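PDB 3WYD: LC-Est1C, which probably hydrolyses carboxylic ester bonds as an alpha/beta-hydrolase-fold carboxylesterase, from a leaf-branch compost metagenome. Local coordinates for residues Pro131-Gly142 with Asn151-His161. Numbering follows the deposited sequence.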
# COMPACT_ATOMS: atom_id res chain seq x y z
N PRO A 131 -2.71 21.05 -3.53
CA PRO A 131 -3.96 21.44 -2.90
C PRO A 131 -4.87 22.27 -3.79
O PRO A 131 -6.04 22.50 -3.45
CB PRO A 131 -3.48 22.21 -1.67
CG PRO A 131 -2.15 22.73 -2.05
CD PRO A 131 -1.55 21.61 -2.82
N ASP A 132 -4.33 22.82 -4.87
CA ASP A 132 -5.07 23.77 -5.68
C ASP A 132 -5.73 23.16 -6.91
O ASP A 132 -6.39 23.84 -7.68
CB ASP A 132 -4.13 24.92 -6.08
CG ASP A 132 -3.51 25.59 -4.85
OD1 ASP A 132 -4.26 25.72 -3.86
OD2 ASP A 132 -2.30 25.92 -4.87
N VAL A 133 -5.58 21.84 -7.08
CA VAL A 133 -6.03 21.19 -8.32
C VAL A 133 -7.43 20.60 -8.22
O VAL A 133 -8.25 20.77 -9.12
CB VAL A 133 -5.09 20.03 -8.68
CG1 VAL A 133 -5.69 19.21 -9.87
CG2 VAL A 133 -3.69 20.54 -9.08
N PHE A 134 -7.72 19.94 -7.09
CA PHE A 134 -8.89 19.07 -7.03
C PHE A 134 -10.10 19.74 -6.46
O PHE A 134 -10.02 20.53 -5.50
CB PHE A 134 -8.56 17.82 -6.20
CG PHE A 134 -7.48 17.00 -6.81
CD1 PHE A 134 -7.74 16.19 -7.91
CD2 PHE A 134 -6.18 17.06 -6.32
CE1 PHE A 134 -6.68 15.50 -8.52
CE2 PHE A 134 -5.12 16.43 -6.96
CZ PHE A 134 -5.38 15.62 -8.05
N ALA A 135 -11.24 19.48 -7.08
CA ALA A 135 -12.49 20.11 -6.65
C ALA A 135 -13.07 19.44 -5.41
O ALA A 135 -13.64 20.10 -4.53
CB ALA A 135 -13.51 20.10 -7.80
N ALA A 136 -12.94 18.12 -5.34
CA ALA A 136 -13.44 17.36 -4.21
C ALA A 136 -12.75 15.99 -4.23
O ALA A 136 -12.17 15.57 -5.26
CB ALA A 136 -14.94 17.18 -4.33
N LEU A 137 -12.75 15.33 -3.07
CA LEU A 137 -12.02 14.07 -2.91
C LEU A 137 -12.90 13.01 -2.29
O LEU A 137 -13.79 13.34 -1.49
CB LEU A 137 -10.81 14.25 -1.97
CG LEU A 137 -9.85 15.37 -2.34
CD1 LEU A 137 -8.90 15.59 -1.15
CD2 LEU A 137 -9.06 15.03 -3.58
N ALA A 138 -12.63 11.73 -2.55
CA ALA A 138 -13.36 10.64 -1.88
C ALA A 138 -12.41 9.47 -1.59
O ALA A 138 -12.39 8.46 -2.33
CB ALA A 138 -14.57 10.20 -2.73
N PRO A 139 -11.64 9.56 -0.51
CA PRO A 139 -10.84 8.39 -0.11
C PRO A 139 -11.65 7.28 0.56
O PRO A 139 -12.46 7.55 1.50
CB PRO A 139 -9.81 8.98 0.87
CG PRO A 139 -10.52 10.20 1.43
CD PRO A 139 -11.43 10.73 0.36
N VAL A 140 -11.41 6.05 0.11
CA VAL A 140 -12.15 4.89 0.60
C VAL A 140 -11.19 3.88 1.25
O VAL A 140 -10.25 3.42 0.59
CB VAL A 140 -12.90 4.21 -0.58
CG1 VAL A 140 -13.69 3.00 -0.08
CG2 VAL A 140 -13.88 5.25 -1.23
N ALA A 141 -11.41 3.58 2.53
CA ALA A 141 -10.60 2.61 3.28
C ALA A 141 -9.12 2.97 3.24
O ALA A 141 -8.24 2.12 3.13
CB ALA A 141 -10.88 1.14 2.81
N GLY A 142 -8.88 4.27 3.40
CA GLY A 142 -7.51 4.79 3.45
C GLY A 142 -7.13 5.41 4.78
O GLY A 142 -7.61 5.03 5.84
N ASN A 151 -4.27 21.85 5.09
CA ASN A 151 -3.81 22.15 3.72
C ASN A 151 -4.94 22.02 2.70
O ASN A 151 -4.92 22.70 1.66
CB ASN A 151 -2.70 21.14 3.25
CG ASN A 151 -1.35 21.41 3.88
OD1 ASN A 151 -1.23 22.23 4.79
ND2 ASN A 151 -0.32 20.71 3.40
N ILE A 152 -5.90 21.15 3.01
CA ILE A 152 -6.97 20.78 2.06
C ILE A 152 -8.35 21.05 2.66
O ILE A 152 -9.36 20.50 2.21
CB ILE A 152 -6.85 19.28 1.59
CG1 ILE A 152 -6.85 18.33 2.79
CG2 ILE A 152 -5.57 19.11 0.78
CD1 ILE A 152 -6.93 16.82 2.36
N ALA A 153 -8.41 21.92 3.66
CA ALA A 153 -9.70 22.23 4.30
C ALA A 153 -10.70 22.90 3.38
O ALA A 153 -11.89 22.87 3.65
CB ALA A 153 -9.47 23.08 5.56
N HIS A 154 -10.22 23.53 2.30
CA HIS A 154 -11.11 24.09 1.31
C HIS A 154 -11.65 23.09 0.30
O HIS A 154 -12.43 23.46 -0.57
CB HIS A 154 -10.34 25.17 0.54
CG HIS A 154 -9.14 24.64 -0.18
ND1 HIS A 154 -8.01 24.20 0.47
CD2 HIS A 154 -8.92 24.44 -1.51
CE1 HIS A 154 -7.14 23.76 -0.42
NE2 HIS A 154 -7.67 23.90 -1.63
N ILE A 155 -11.21 21.83 0.39
CA ILE A 155 -11.65 20.79 -0.56
C ILE A 155 -12.69 19.89 0.11
O ILE A 155 -12.36 19.21 1.09
CB ILE A 155 -10.47 19.93 -1.02
CG1 ILE A 155 -9.35 20.85 -1.58
CG2 ILE A 155 -10.93 18.91 -2.09
CD1 ILE A 155 -8.11 20.06 -1.98
N PRO A 156 -13.93 19.88 -0.39
CA PRO A 156 -14.95 19.02 0.25
C PRO A 156 -14.61 17.54 0.05
O PRO A 156 -14.23 17.12 -1.06
CB PRO A 156 -16.24 19.37 -0.51
CG PRO A 156 -15.99 20.73 -1.08
CD PRO A 156 -14.47 20.77 -1.41
N GLN A 157 -14.76 16.77 1.12
CA GLN A 157 -14.29 15.41 1.13
C GLN A 157 -15.42 14.48 1.55
O GLN A 157 -16.12 14.74 2.54
CB GLN A 157 -13.14 15.28 2.11
CG GLN A 157 -11.88 16.01 1.56
CD GLN A 157 -10.83 16.27 2.63
OE1 GLN A 157 -10.39 15.36 3.31
NE2 GLN A 157 -10.54 17.55 2.86
N LEU A 158 -15.59 13.38 0.83
CA LEU A 158 -16.39 12.25 1.24
C LEU A 158 -15.48 11.10 1.63
O LEU A 158 -14.64 10.69 0.82
CB LEU A 158 -17.25 11.80 0.04
CG LEU A 158 -18.05 10.51 0.33
CD1 LEU A 158 -19.23 10.86 1.25
CD2 LEU A 158 -18.60 9.91 -0.93
N VAL A 159 -15.56 10.67 2.88
CA VAL A 159 -14.68 9.65 3.40
C VAL A 159 -15.51 8.40 3.67
O VAL A 159 -16.55 8.50 4.27
CB VAL A 159 -14.03 10.10 4.71
CG1 VAL A 159 -13.09 9.01 5.27
CG2 VAL A 159 -13.21 11.41 4.47
N VAL A 160 -15.03 7.24 3.21
CA VAL A 160 -15.76 5.96 3.42
C VAL A 160 -14.85 4.97 4.09
O VAL A 160 -13.66 4.86 3.72
CB VAL A 160 -16.21 5.38 2.09
CG1 VAL A 160 -16.87 4.02 2.29
CG2 VAL A 160 -17.15 6.33 1.37
N HIS A 161 -15.31 4.32 5.17
CA HIS A 161 -14.49 3.27 5.78
C HIS A 161 -15.40 2.29 6.45
O HIS A 161 -16.40 2.69 7.05
CB HIS A 161 -13.51 3.86 6.84
CG HIS A 161 -12.20 3.15 6.94
ND1 HIS A 161 -11.01 3.78 6.64
CD2 HIS A 161 -11.88 1.88 7.27
CE1 HIS A 161 -10.00 2.95 6.84
NE2 HIS A 161 -10.51 1.76 7.17
O HOH W 1 -12.32 22.69 -3.81
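At the C-terminal ends of two neighbouring strands, the His161 ring carries Ala141 CA over one face, a CH-pi contact 3.7 Å from the ring centroid, while Gly142 O sits at its edge. ND1 is bonded to Ser173 OG and NE2 to the carbonyl of Val168. At the other end, His154 has Ile155 CG1 over one face and directs NE2 from its edge to Pro131 O (2.8 Å, N-H...O 149°). With CG set between the backbone N and the carbonyl carbon (chi1 61°), this ring turns toward the Pro131 loop.

The short segments 136-140 and 157-161 run parallel, 7° between their directions. Leu137 accepts from Leu158 N and donates to Pro156 O; farther along, Val160 N reaches Pro139 O at 3.1 Å and Ala141 N reaches Val160 O at 2.8 Å. Pro139 has no N-H to offer Leu158 O, which makes a CA-H...O contact with Ala138 CA (3.0 Å). CG of Leu137 packs slantwise against Ile155 CG2 (3.7 Å). Leu137 also lies alongside Gln157, whose NE2 donates to Ile155 O while OE1 bonds Trp124 NE1.

In the alpha/beta-hydrolase sheet, 136-140 lies between 110-116 and 157-162. Bonds at both ring nitrogens restrict the rotation of buried His161 beside a probable Ser117-His197-Asp165 triad.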